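PDB 3LOP: substrate binding periplasmic protein from Ralstonia solanacearum, which probably captures leucine or related amino acids in the periplasm, as a substrate-binding protein of the periplasmic binding protein family. Local coordinates for residues Pro101-Ala106 and Ala293-Glu298; Asp115-Pro120 and Gln311-Leu316; Ala27-Tyr32 and Ile47-Arg52; Phe33-Leu38 and Glu288-Ala293. All coordinates share one frame; numbering follows the deposited sequence.

How the contacts relate
All four contacts belong to the lobe built on the five-stranded parallel sheet, and three helices, 19-38, 284-303 and 309-317, link them. Contacts 1 and 2, with centres about 9 Å apart, sit on neighbouring strands: Leu102 and Phe119 pair through their backbones, and Val103 CG2 packs 3.6 Å from Leu316 CD1. Contacts 1 and 4 share Ala293 and helix 284-303. Contacts 3 and 4, about 7 Å between centres, share helix 19-38 and one 1,2-ethanediol. Contacts 2 and 3 lie at the two outermost strands, their centres about 19 Å apart. Bound leucine is reached directly from contact 1, where its N bonds to Ala106 O.

Contact 1 of 4, residues Pro101-Ala106 and Ala293-Glu298; sequences PLVGPA and AKVLAE. With LEU (leucine), chain B.
Val103, on the short strand 102-103, meets Val295 and Leu296 of helix 284-303 through its two methyl branches. Its CB leaves the backbone in the direction of the helix. From there CG1 stands anti to the backbone N (chi1 177°) and approaches Val295 CG1 at a loose 4.4 Å, while CG2 sits beside the backbone N and finds Leu296 CD1 at 4.0 Å. The fork of the valine thus serves two successive residues of the helix, and contact rests on methyl groups alone, with no hydrogen bond between the segments. Leu296 comes at Val103 obliquely; CG anti to its own backbone N (chi1 175°) carries CD1 out to the strand. All three side chains are buried. At the far end of 101-106 the chain turns from packing to binding: Ala106 O accepts a hydrogen bond from the N of the bound leucine at 2.7 Å. Arg285 NH2 makes a weak bond to the same oxygen, and Gln18 and Arg285 also bind the ligand. Within the sheet, strand 102-103 runs between strands 74-78 and 118-119, parallel to both. Helix 284-303 packs against this part of the sheet, with Leu296 reaching Ala76 and Leu78 of strand 74-78 and Val312 of helix 309-317, and with helix 19-38 against its Ala293 and Lys294.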
loop_
_atom_site.group_PDB
_atom_site.type_symbol
_atom_site.label_atom_id
_atom_site.label_comp_id
_atom_site.label_asym_id
_atom_site.label_seq_id
_atom_site.Cartn_x
_atom_site.Cartn_y
_atom_site.Cartn_z
ATOM N N PRO A 101 -7.887 9.546 -13.631
ATOM C CA PRO A 101 -8.145 8.450 -12.697
ATOM C C PRO A 101 -6.891 8.084 -11.907
ATOM O O PRO A 101 -5.784 8.086 -12.446
ATOM C CB PRO A 101 -8.610 7.318 -13.611
ATOM C CG PRO A 101 -7.880 7.589 -14.885
ATOM C CD PRO A 101 -7.987 9.092 -15.029
ATOM N N LEU A 102 -7.075 7.805 -10.622
ATOM C CA LEU A 102 -5.981 7.403 -9.746
ATOM C C LEU A 102 -6.180 5.912 -9.500
ATOM O O LEU A 102 -7.088 5.510 -8.776
ATOM C CB LEU A 102 -6.031 8.177 -8.423
ATOM C CG LEU A 102 -5.181 7.644 -7.262
ATOM C CD1 LEU A 102 -3.774 7.341 -7.732
ATOM C CD2 LEU A 102 -5.161 8.662 -6.127
ATOM N N VAL A 103 -5.327 5.101 -10.118
ATOM C CA VAL A 103 -5.423 3.655 -9.994
ATOM C C VAL A 103 -4.482 3.116 -8.932
ATOM O O VAL A 103 -3.290 3.424 -8.923
ATOM C CB VAL A 103 -5.108 2.966 -11.343
ATOM C CG1 VAL A 103 -5.139 1.452 -11.183
ATOM C CG2 VAL A 103 -6.120 3.403 -12.393
ATOM N N GLY A 104 -5.038 2.328 -8.020
ATOM C CA GLY A 104 -4.239 1.722 -6.974
ATOM C C GLY A 104 -3.557 2.632 -5.974
ATOM O O GLY A 104 -2.353 2.499 -5.758
ATOM N N PRO A 105 -4.282 3.575 -5.356
ATOM C CA PRO A 105 -3.620 4.442 -4.378
ATOM C C PRO A 105 -2.967 3.518 -3.347
ATOM O O PRO A 105 -3.564 2.518 -2.937
ATOM C CB PRO A 105 -4.776 5.263 -3.804
ATOM C CG PRO A 105 -5.985 4.378 -4.018
ATOM C CD PRO A 105 -5.733 3.815 -5.391
ATOM N N ALA A 106 -1.744 3.842 -2.944
ATOM C CA ALA A 106 -1.001 3.006 -2.002
ATOM C C ALA A 106 -1.435 3.110 -0.543
ATOM O O ALA A 106 -0.619 2.981 0.371
ATOM C CB ALA A 106 0.491 3.301 -2.129
ATOM N N ALA A 293 0.116 -1.288 -12.014
ATOM C CA ALA A 293 0.475 -0.983 -13.392
ATOM C C ALA A 293 -0.196 -1.945 -14.369
ATOM O O ALA A 293 -0.667 -1.531 -15.425
ATOM C CB ALA A 293 1.990 -1.031 -13.565
ATOM N N LYS A 294 -0.249 -3.228 -14.012
ATOM C CA LYS A 294 -0.865 -4.218 -14.887
ATOM C C LYS A 294 -2.371 -3.985 -15.013
ATOM O O LYS A 294 -2.937 -4.132 -16.094
ATOM C CB LYS A 294 -0.588 -5.637 -14.380
ATOM C CG LYS A 294 -1.029 -6.710 -15.364
ATOM C CD LYS A 294 -0.507 -8.084 -14.985
ATOM C CE LYS A 294 -0.887 -9.109 -16.044
ATOM N NZ LYS A 294 -0.369 -10.463 -15.706
ATOM N N VAL A 295 -3.019 -3.628 -13.907
ATOM C CA VAL A 295 -4.453 -3.356 -13.933
ATOM C C VAL A 295 -4.721 -2.159 -14.846
ATOM O O VAL A 295 -5.645 -2.177 -15.661
ATOM C CB VAL A 295 -4.985 -3.051 -12.515
ATOM C CG1 VAL A 295 -6.391 -2.469 -12.591
ATOM C CG2 VAL A 295 -4.999 -4.327 -11.688
ATOM N N LEU A 296 -3.908 -1.116 -14.706
ATOM C CA LEU A 296 -4.064 0.071 -15.537
ATOM C C LEU A 296 -3.804 -0.273 -17.001
ATOM O O LEU A 296 -4.519 0.186 -17.888
ATOM C CB LEU A 296 -3.100 1.171 -15.076
ATOM C CG LEU A 296 -3.049 2.443 -15.930
ATOM C CD1 LEU A 296 -4.441 3.063 -16.061
ATOM C CD2 LEU A 296 -2.083 3.430 -15.286
ATOM N N ALA A 297 -2.785 -1.089 -17.252
ATOM C CA ALA A 297 -2.450 -1.480 -18.616
ATOM C C ALA A 297 -3.616 -2.187 -19.307
ATOM O O ALA A 297 -3.861 -1.965 -20.490
ATOM C CB ALA A 297 -1.214 -2.378 -18.618
ATOM N N GLU A 298 -4.328 -3.038 -18.572
ATOM C CA GLU A 298 -5.468 -3.754 -19.135
ATOM C C GLU A 298 -6.562 -2.759 -19.514
ATOM O O GLU A 298 -7.210 -2.897 -20.550
ATOM C CB GLU A 298 -6.002 -4.773 -18.125
ATOM C CG GLU A 298 -7.286 -5.498 -18.536
ATOM C CD GLU A 298 -7.164 -6.285 -19.836
ATOM O OE1 GLU A 298 -6.034 -6.580 -20.277
ATOM O OE2 GLU A 298 -8.219 -6.621 -20.413
HETATM N N LEU B . 0.298 5.036 1.878
HETATM C CA LEU B . 1.155 4.996 3.096
HETATM C C LEU B . 2.164 3.870 2.985
HETATM O O LEU B . 3.185 3.943 3.696
HETATM C CB LEU B . 0.282 4.781 4.319
HETATM C CG LEU B . -0.868 5.776 4.206
HETATM C CD1 LEU B . -2.122 5.169 4.654
HETATM C CD2 LEU B . -0.558 6.996 4.976
HETATM O OXT LEU B . 1.913 2.932 2.193
#

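Contact 2 of 4, residues Asp115-Pro120 and Gln311-Leu316; sequences DPLVFP and QVRHAL
Phe119 and Leu316 form the tight part of this contact, together with Leu117 and the stem of Arg313. The CB of Leu316 lies over one face of the phenyl ring, 4.0 Å from its centroid and 25° off the normal, displaced toward the rim; this is a CH-pi contact, with Phe119 CE2 the nearest ring atom to Leu316 CB at 3.7 Å. The two side chains run obliquely to each other, and Leu316 CD1 continues on the same side of the ring, 4.2 Å from Phe119 CE1. With CG anti to the carbonyl carbon (chi1 -64°), the ring of Phe119 is directed at the helix. It is also met edge-to-face by Phe332, and Arg335 makes a cation-pi contact with it. Beside it Leu117 CD2 touches the aliphatic stem of Arg313 at CD, 3.8 Å away, the two chains crossing at about a right angle.

The looser side begins at the polar end of Arg313. Its chain bends at chi3 (66°), and NH2 turns to a salt bridge with Glu310. One water links the segments, donating to Pro116 O and accepting a weak bond from Arg313 NH1 at 3.0 Å. Leu117 itself is placed by a type I turn from Asp115 to Val118, in which the anti lone pair of Asp115 OD1 accepts from Leu117 N at 2.8 Å, an Asx turn.

Helix 309-317 here packs against strand 118-119, an outermost strand of the five-stranded parallel sheet whose order 2-1-3-4-5 is that of a lobe of the type I periplasmic binding proteins.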
loop_
_atom_site.group_PDB
_atom_site.type_symbol
_atom_site.label_atom_id
_atom_site.label_comp_id
_atom_site.label_asym_id
_atom_site.label_seq_id
_atom_site.Cartn_x
_atom_site.Cartn_y
_atom_site.Cartn_z
ATOM N N ASP A 115 -14.582 8.439 -4.104
ATOM C CA ASP A 115 -14.333 9.398 -5.177
ATOM C C ASP A 115 -14.416 8.708 -6.538
ATOM O O ASP A 115 -13.730 7.716 -6.782
ATOM C CB ASP A 115 -12.954 10.038 -4.995
ATOM C CG ASP A 115 -12.741 11.234 -5.903
ATOM O OD1 ASP A 115 -12.759 11.066 -7.140
ATOM O OD2 ASP A 115 -12.553 12.351 -5.377
ATOM N N PRO A 116 -15.244 9.239 -7.451
ATOM C CA PRO A 116 -15.402 8.645 -8.782
ATOM C C PRO A 116 -14.117 8.438 -9.583
ATOM O O PRO A 116 -14.073 7.589 -10.474
ATOM C CB PRO A 116 -16.377 9.604 -9.472
ATOM C CG PRO A 116 -16.069 10.918 -8.828
ATOM C CD PRO A 116 -15.956 10.527 -7.368
ATOM N N LEU A 117 -13.077 9.207 -9.272
ATOM C CA LEU A 117 -11.813 9.077 -9.992
ATOM C C LEU A 117 -10.752 8.255 -9.270
ATOM O O LEU A 117 -9.647 8.080 -9.786
ATOM C CB LEU A 117 -11.256 10.463 -10.331
ATOM C CG LEU A 117 -11.995 11.163 -11.475
ATOM C CD1 LEU A 117 -11.476 12.580 -11.656
ATOM C CD2 LEU A 117 -11.804 10.357 -12.754
ATOM N N VAL A 118 -11.078 7.751 -8.084
ATOM C CA VAL A 118 -10.121 6.941 -7.336
ATOM C C VAL A 118 -10.520 5.474 -7.412
ATOM O O VAL A 118 -11.655 5.108 -7.099
ATOM C CB VAL A 118 -10.034 7.392 -5.865
ATOM C CG1 VAL A 118 -9.003 6.561 -5.127
ATOM C CG2 VAL A 118 -9.651 8.866 -5.803
ATOM N N PHE A 119 -9.574 4.638 -7.835
ATOM C CA PHE A 119 -9.807 3.208 -7.993
ATOM C C PHE A 119 -8.931 2.349 -7.085
ATOM O O PHE A 119 -7.881 1.851 -7.503
ATOM C CB PHE A 119 -9.577 2.801 -9.454
ATOM C CG PHE A 119 -10.536 3.442 -10.420
ATOM C CD1 PHE A 119 -10.363 4.761 -10.834
ATOM C CD2 PHE A 119 -11.627 2.725 -10.903
ATOM C CE1 PHE A 119 -11.265 5.354 -11.715
ATOM C CE2 PHE A 119 -12.535 3.308 -11.785
ATOM C CZ PHE A 119 -12.356 4.623 -12.191
ATOM N N PRO A 120 -9.353 2.166 -5.824
ATOM C CA PRO A 120 -8.576 1.353 -4.887
ATOM C C PRO A 120 -8.577 -0.105 -5.326
ATOM O O PRO A 120 -9.610 -0.635 -5.746
ATOM C CB PRO A 120 -9.309 1.560 -3.564
ATOM C CG PRO A 120 -10.736 1.761 -3.997
ATOM C CD PRO A 120 -10.581 2.680 -5.191
ATOM N N GLN A 311 -11.616 7.641 -22.073
ATOM C CA GLN A 311 -11.769 6.248 -22.471
ATOM C C GLN A 311 -11.129 5.301 -21.463
ATOM O O GLN A 311 -11.656 4.225 -21.188
ATOM C CB GLN A 311 -11.163 6.020 -23.856
ATOM C CG GLN A 311 -11.931 6.701 -24.975
ATOM C CD GLN A 311 -11.261 6.527 -26.321
ATOM O OE1 GLN A 311 -10.107 6.913 -26.506
ATOM N NE2 GLN A 311 -11.984 5.943 -27.271
ATOM N N VAL A 312 -9.994 5.702 -20.907
ATOM C CA VAL A 312 -9.319 4.868 -19.926
ATOM C C VAL A 312 -10.156 4.804 -18.647
ATOM O O VAL A 312 -10.291 3.748 -18.035
ATOM C CB VAL A 312 -7.900 5.413 -19.626
ATOM C CG1 VAL A 312 -7.275 4.657 -18.465
ATOM C CG2 VAL A 312 -7.031 5.272 -20.869
ATOM N N ARG A 313 -10.731 5.936 -18.249
ATOM C CA ARG A 313 -11.571 5.973 -17.054
ATOM C C ARG A 313 -12.750 5.024 -17.264
ATOM O O ARG A 313 -13.085 4.214 -16.402
ATOM C CB ARG A 313 -12.101 7.392 -16.826
ATOM C CG ARG A 313 -12.952 7.545 -15.573
ATOM C CD ARG A 313 -13.793 8.810 -15.637
ATOM N NE ARG A 313 -14.790 8.725 -16.702
ATOM C CZ ARG A 313 -15.826 7.890 -16.690
ATOM N NH1 ARG A 313 -16.009 7.068 -15.665
ATOM N NH2 ARG A 313 -16.675 7.869 -17.709
ATOM N N HIS A 314 -13.367 5.135 -18.432
ATOM C CA HIS A 314 -14.510 4.313 -18.790
ATOM C C HIS A 314 -14.147 2.831 -18.698
ATOM O O HIS A 314 -14.875 2.036 -18.101
ATOM C CB HIS A 314 -14.944 4.673 -20.210
ATOM C CG HIS A 314 -16.264 4.100 -20.608
ATOM N ND1 HIS A 314 -16.468 2.748 -20.778
ATOM C CD2 HIS A 314 -17.445 4.697 -20.887
ATOM C CE1 HIS A 314 -17.718 2.540 -21.146
ATOM N NE2 HIS A 314 -18.334 3.706 -21.220
ATOM N N ALA A 315 -13.006 2.470 -19.278
ATOM C CA ALA A 315 -12.545 1.089 -19.267
ATOM C C ALA A 315 -12.338 0.583 -17.841
ATOM O O ALA A 315 -12.685 -0.550 -17.516
ATOM C CB ALA A 315 -11.250 0.970 -20.065
ATOM N N LEU A 316 -11.775 1.431 -16.988
ATOM C CA LEU A 316 -11.537 1.053 -15.604
ATOM C C LEU A 316 -12.834 0.705 -14.881
ATOM O O LEU A 316 -12.909 -0.296 -14.173
ATOM C CB LEU A 316 -10.822 2.189 -14.864
ATOM C CG LEU A 316 -9.340 2.381 -15.189
ATOM C CD1 LEU A 316 -8.878 3.742 -14.704
ATOM C CD2 LEU A 316 -8.528 1.267 -14.538
HETATM O O HOH W 1 -15.505 8.013 -12.832
#

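Contact 3 of 4, residues Ala27-Tyr32 and Ile47-Arg52; sequences AGARLY and IRLVAR. With EDO (1,2-ethanediol), chain C.
Arg30 meets Leu49 with its stem, and its flat guanidinium group is drawn off to a salt bridge from NH1 to Asp34, one helical turn on. On the strand, the guanidinium of Arg48 has Val50 CG2 over one face, 3.6 Å above the plane and toward the rim, while its NE bonds to Ser7. Both groups stay outside the packing proper, which belongs to a beta-alpha-beta unit: strand 6-12, helix 19-38 and strand 47-53, the last an outermost strand of the parallel sheet. Leu49 carries the strand's side of the contact. With CG anti to the backbone N (chi1 171°) and chi2 at 63°, CD2 reaches the helix backbone, 3.7 Å from Arg30 N. The same methyl rests 4.0 Å from Ala29 CB. Ala29 also touches Ala293 of helix 284-303, so helix 19-38 packs on the strands and against helix 284-303 beside it. Next to this patch lies a 1,2-ethanediol, probably from the crystallisation liquor, with O1 near Arg30 CG; its O2 accepts a hydrogen bond from Leu49 N at 2.9 Å, with an N-H...O angle of 166°.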
loop_
_atom_site.group_PDB
_atom_site.type_symbol
_atom_site.label_atom_id
_atom_site.label_comp_id
_atom_site.label_asym_id
_atom_site.label_seq_id
_atom_site.Cartn_x
_atom_site.Cartn_y
_atom_site.Cartn_z
ATOM N N ALA A 27 9.465 1.339 -8.614
ATOM C CA ALA A 27 10.245 0.272 -9.231
ATOM C C ALA A 27 9.343 -0.821 -9.796
ATOM O O ALA A 27 9.591 -1.339 -10.883
ATOM C CB ALA A 27 11.212 -0.323 -8.220
ATOM N N GLY A 28 8.302 -1.176 -9.053
ATOM C CA GLY A 28 7.397 -2.207 -9.523
ATOM C C GLY A 28 6.602 -1.784 -10.743
ATOM O O GLY A 28 6.420 -2.563 -11.677
ATOM N N ALA A 29 6.124 -0.545 -10.740
ATOM C CA ALA A 29 5.347 -0.045 -11.869
ATOM C C ALA A 29 6.240 0.109 -13.096
ATOM O O ALA A 29 5.861 -0.270 -14.207
ATOM C CB ALA A 29 4.703 1.293 -11.509
ATOM N N ARG A 30 7.429 0.667 -12.892
ATOM C CA ARG A 30 8.372 0.866 -13.984
ATOM C C ARG A 30 8.755 -0.490 -14.566
ATOM O O ARG A 30 8.861 -0.648 -15.784
ATOM C CB ARG A 30 9.618 1.598 -13.479
ATOM C CG ARG A 30 10.642 1.904 -14.565
ATOM C CD ARG A 30 11.792 2.731 -14.011
ATOM N NE ARG A 30 12.768 3.089 -15.038
ATOM C CZ ARG A 30 13.604 2.230 -15.615
ATOM N NH1 ARG A 30 13.590 0.950 -15.266
ATOM N NH2 ARG A 30 14.459 2.652 -16.538
ATOM N N LEU A 31 8.956 -1.472 -13.694
ATOM C CA LEU A 31 9.316 -2.805 -14.153
ATOM C C LEU A 31 8.214 -3.370 -15.038
ATOM O O LEU A 31 8.483 -3.899 -16.120
ATOM C CB LEU A 31 9.547 -3.747 -12.967
ATOM C CG LEU A 31 9.815 -5.208 -13.350
ATOM C CD1 LEU A 31 11.084 -5.311 -14.180
ATOM C CD2 LEU A 31 9.932 -6.054 -12.090
ATOM N N TYR A 32 6.967 -3.264 -14.586
ATOM C CA TYR A 32 5.885 -3.801 -15.391
ATOM C C TYR A 32 5.793 -3.126 -16.754
ATOM O O TYR A 32 5.653 -3.797 -17.776
ATOM C CB TYR A 32 4.530 -3.681 -14.692
ATOM C CG TYR A 32 3.468 -4.359 -15.522
ATOM C CD1 TYR A 32 3.408 -5.753 -15.591
ATOM C CD2 TYR A 32 2.633 -3.620 -16.358
ATOM C CE1 TYR A 32 2.557 -6.394 -16.483
ATOM C CE2 TYR A 32 1.777 -4.251 -17.255
ATOM C CZ TYR A 32 1.750 -5.636 -17.315
ATOM O OH TYR A 32 0.943 -6.263 -18.238
ATOM N N ILE A 47 4.419 2.647 -23.699
ATOM C CA ILE A 47 3.911 3.258 -22.480
ATOM C C ILE A 47 5.059 4.014 -21.826
ATOM O O ILE A 47 6.165 3.492 -21.701
ATOM C CB ILE A 47 3.385 2.202 -21.487
ATOM C CG1 ILE A 47 2.292 1.359 -22.148
ATOM C CG2 ILE A 47 2.853 2.890 -20.231
ATOM C CD1 ILE A 47 1.108 2.161 -22.661
ATOM N N ARG A 48 4.802 5.258 -21.438
ATOM C CA ARG A 48 5.819 6.063 -20.781
ATOM C C ARG A 48 5.349 6.397 -19.378
ATOM O O ARG A 48 4.286 6.988 -19.199
ATOM C CB ARG A 48 6.073 7.368 -21.543
ATOM C CG ARG A 48 7.144 8.230 -20.882
ATOM C CD ARG A 48 7.319 9.592 -21.539
ATOM N NE ARG A 48 6.138 10.438 -21.390
ATOM C CZ ARG A 48 6.158 11.764 -21.468
ATOM N NH1 ARG A 48 7.300 12.399 -21.692
ATOM N NH2 ARG A 48 5.037 12.457 -21.322
ATOM N N LEU A 49 6.138 6.001 -18.386
ATOM C CA LEU A 49 5.812 6.290 -16.995
ATOM C C LEU A 49 6.679 7.447 -16.534
ATOM O O LEU A 49 7.905 7.387 -16.627
ATOM C CB LEU A 49 6.076 5.071 -16.109
ATOM C CG LEU A 49 5.985 5.322 -14.598
ATOM C CD1 LEU A 49 4.574 5.750 -14.217
ATOM C CD2 LEU A 49 6.372 4.055 -13.851
ATOM N N VAL A 50 6.035 8.504 -16.052
ATOM C CA VAL A 50 6.739 9.680 -15.562
ATOM C C VAL A 50 6.477 9.759 -14.063
ATOM O O VAL A 50 5.328 9.742 -13.624
ATOM C CB VAL A 50 6.220 10.966 -16.244
ATOM C CG1 VAL A 50 7.041 12.166 -15.794
ATOM C CG2 VAL A 50 6.289 10.818 -17.757
ATOM N N ALA A 51 7.542 9.843 -13.277
ATOM C CA ALA A 51 7.402 9.911 -11.829
ATOM C C ALA A 51 8.003 11.193 -11.274
ATOM O O ALA A 51 8.862 11.808 -11.904
ATOM C CB ALA A 51 8.077 8.701 -11.186
ATOM N N ARG A 52 7.534 11.604 -10.101
ATOM C CA ARG A 52 8.061 12.802 -9.462
ATOM C C ARG A 52 8.010 12.642 -7.954
ATOM O O ARG A 52 7.018 12.181 -7.386
ATOM C CB ARG A 52 7.286 14.054 -9.885
ATOM C CG ARG A 52 7.979 15.359 -9.482
ATOM C CD ARG A 52 7.421 16.542 -10.252
ATOM N NE ARG A 52 7.661 16.386 -11.682
ATOM C CZ ARG A 52 7.091 17.129 -12.623
ATOM N NH1 ARG A 52 6.245 18.090 -12.287
ATOM N NH2 ARG A 52 7.344 16.888 -13.902
HETATM C C1 EDO C . 8.111 2.622 -18.849
HETATM O O1 EDO C . 8.663 2.522 -17.534
HETATM C C2 EDO C . 8.921 3.620 -19.668
HETATM O O2 EDO C . 8.711 4.931 -19.152
#

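Contact 4 of 4, residues Phe33-Leu38 and Glu288-Ala293; sequences FDWLNL and EGFVAA. With EDO (1,2-ethanediol), chain C.
Between segments 33-38 and 288-293, on helices 19-38 and 284-303, the nearest CA atoms are those of Phe33 and Ala293, 7.1 Å apart. There the methyl of Ala293 lies over one face of the Phe33 ring, toward its rim, 24° off the ring normal and 3.9 Å from the centroid, a CH-pi contact; Phe33 CZ is its nearest ring atom at 3.6 Å. Phe33 leaves its helix at an angle to the partner, but CG, anti to the carbonyl carbon (chi1 -70°), turns the ring round and brings CE1 and CZ near the carbonyl oxygen of Ala293. The ring in addition touches Ile47 and Leu49 of strand 47-53, wedged between that strand and helix 284-303. Both helices belong to the lobe around the five-stranded parallel sheet, although some 250 residues separate the two segments, as in periplasmic binding proteins whose chain crosses back into the first lobe. A second, looser approach, 4.5 Å, brings Trp35 CD1 to Phe290 CZ. Trp35 NE1 bonds to Glu267, and Phe290 is met edge-to-face by Tyr32. A 1,2-ethanediol donates from O1 to Asp34 OD1 at 3.1 Å, and its C1 rests against Phe33 CB, while Asn37 ND2 bonds to Ile47 O.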
loop_
_atom_site.group_PDB
_atom_site.type_symbol
_atom_site.label_atom_id
_atom_site.label_comp_id
_atom_site.label_asym_id
_atom_site.label_seq_id
_atom_site.Cartn_x
_atom_site.Cartn_y
_atom_site.Cartn_z
ATOM N N PHE A 33 5.868 -1.801 -16.782
ATOM C CA PHE A 33 5.770 -1.106 -18.056
ATOM C C PHE A 33 6.960 -1.382 -18.972
ATOM O O PHE A 33 6.787 -1.494 -20.182
ATOM C CB PHE A 33 5.570 0.396 -17.834
ATOM C CG PHE A 33 4.211 0.745 -17.281
ATOM C CD1 PHE A 33 3.062 0.179 -17.825
ATOM C CD2 PHE A 33 4.080 1.632 -16.219
ATOM C CE1 PHE A 33 1.801 0.491 -17.318
ATOM C CE2 PHE A 33 2.821 1.950 -15.707
ATOM C CZ PHE A 33 1.684 1.377 -16.257
ATOM N N ASP A 34 8.161 -1.506 -18.413
ATOM C CA ASP A 34 9.325 -1.814 -19.245
ATOM C C ASP A 34 9.129 -3.205 -19.846
ATOM O O ASP A 34 9.443 -3.441 -21.006
ATOM C CB ASP A 34 10.622 -1.801 -18.425
ATOM C CG ASP A 34 11.094 -0.399 -18.091
ATOM O OD1 ASP A 34 10.686 0.555 -18.785
ATOM O OD2 ASP A 34 11.897 -0.253 -17.141
ATOM N N TRP A 35 8.604 -4.117 -19.034
ATOM C CA TRP A 35 8.328 -5.498 -19.439
ATOM C C TRP A 35 7.269 -5.500 -20.543
ATOM O O TRP A 35 7.421 -6.175 -21.570
ATOM C CB TRP A 35 7.862 -6.261 -18.194
ATOM C CG TRP A 35 7.185 -7.598 -18.374
ATOM C CD1 TRP A 35 5.945 -7.935 -17.912
ATOM C CD2 TRP A 35 7.757 -8.811 -18.894
ATOM N NE1 TRP A 35 5.710 -9.273 -18.094
ATOM C CE2 TRP A 35 6.805 -9.839 -18.697
ATOM C CE3 TRP A 35 8.979 -9.133 -19.503
ATOM C CZ2 TRP A 35 7.033 -11.164 -19.082
ATOM C CZ3 TRP A 35 9.206 -10.456 -19.887
ATOM C CH2 TRP A 35 8.236 -11.452 -19.674
ATOM N N LEU A 36 6.210 -4.724 -20.342
ATOM C CA LEU A 36 5.136 -4.620 -21.322
ATOM C C LEU A 36 5.699 -4.079 -22.636
ATOM O O LEU A 36 5.370 -4.574 -23.718
ATOM C CB LEU A 36 4.042 -3.687 -20.799
ATOM C CG LEU A 36 2.827 -3.454 -21.697
ATOM C CD1 LEU A 36 2.086 -4.764 -21.911
ATOM C CD2 LEU A 36 1.916 -2.420 -21.054
ATOM N N ASN A 37 6.542 -3.057 -22.540
ATOM C CA ASN A 37 7.144 -2.492 -23.732
ATOM C C ASN A 37 8.057 -3.518 -24.412
ATOM O O ASN A 37 8.080 -3.631 -25.611
ATOM C CB ASN A 37 7.915 -1.198 -23.417
ATOM C CG ASN A 37 6.993 -0.011 -23.137
ATOM O OD1 ASN A 37 5.858 0.040 -23.616
ATOM N ND2 ASN A 37 7.493 0.957 -22.370
ATOM N N LEU A 38 8.812 -4.300 -23.669
ATOM C CA LEU A 38 9.648 -5.284 -24.347
ATOM C C LEU A 38 8.790 -6.270 -25.145
ATOM O O LEU A 38 9.230 -6.835 -26.154
ATOM C CB LEU A 38 10.474 -6.060 -23.333
ATOM C CG LEU A 38 11.680 -5.390 -22.687
ATOM C CD1 LEU A 38 12.346 -6.389 -21.754
ATOM C CD2 LEU A 38 12.660 -4.936 -23.760
ATOM N N GLU A 288 2.992 -4.498 -5.345
ATOM C CA GLU A 288 1.818 -3.631 -5.366
ATOM C C GLU A 288 1.893 -2.693 -6.576
ATOM O O GLU A 288 0.897 -2.466 -7.258
ATOM C CB GLU A 288 1.739 -2.811 -4.071
ATOM C CG GLU A 288 0.432 -2.050 -3.899
ATOM C CD GLU A 288 0.357 -1.289 -2.583
ATOM O OE1 GLU A 288 1.071 -1.669 -1.629
ATOM O OE2 GLU A 288 -0.428 -0.321 -2.500
ATOM N N GLY A 289 3.081 -2.158 -6.845
ATOM C CA GLY A 289 3.246 -1.266 -7.981
ATOM C C GLY A 289 3.095 -2.004 -9.301
ATOM O O GLY A 289 2.510 -1.484 -10.256
ATOM N N PHE A 290 3.646 -3.213 -9.351
ATOM C CA PHE A 290 3.589 -4.080 -10.527
ATOM C C PHE A 290 2.118 -4.386 -10.845
ATOM O O PHE A 290 1.669 -4.256 -11.990
ATOM C CB PHE A 290 4.350 -5.375 -10.205
ATOM C CG PHE A 290 4.624 -6.264 -11.392
ATOM C CD1 PHE A 290 5.729 -6.041 -12.209
ATOM C CD2 PHE A 290 3.813 -7.360 -11.651
ATOM C CE1 PHE A 290 6.024 -6.909 -13.269
ATOM C CE2 PHE A 290 4.097 -8.233 -12.708
ATOM C CZ PHE A 290 5.204 -8.006 -13.515
ATOM N N VAL A 291 1.375 -4.780 -9.815
ATOM C CA VAL A 291 -0.041 -5.113 -9.957
ATOM C C VAL A 291 -0.879 -3.913 -10.394
ATOM O O VAL A 291 -1.730 -4.030 -11.276
ATOM C CB VAL A 291 -0.600 -5.690 -8.629
ATOM C CG1 VAL A 291 -2.118 -5.761 -8.671
ATOM C CG2 VAL A 291 -0.032 -7.087 -8.399
ATOM N N ALA A 292 -0.642 -2.758 -9.780
ATOM C CA ALA A 292 -1.396 -1.564 -10.140
ATOM C C ALA A 292 -1.147 -1.217 -11.603
ATOM O O ALA A 292 -2.079 -0.904 -12.348
ATOM C CB ALA A 292 -0.997 -0.400 -9.247
ATOM N N ALA A 293 0.116 -1.288 -12.014
ATOM C CA ALA A 293 0.475 -0.983 -13.392
ATOM C C ALA A 293 -0.196 -1.945 -14.369
ATOM O O ALA A 293 -0.667 -1.531 -15.425
ATOM C CB ALA A 293 1.990 -1.031 -13.565
HETATM C C1 EDO C . 8.111 2.622 -18.849
HETATM O O1 EDO C . 8.663 2.522 -17.534
HETATM C C2 EDO C . 8.921 3.620 -19.668
HETATM O O2 EDO C . 8.711 4.931 -19.152
#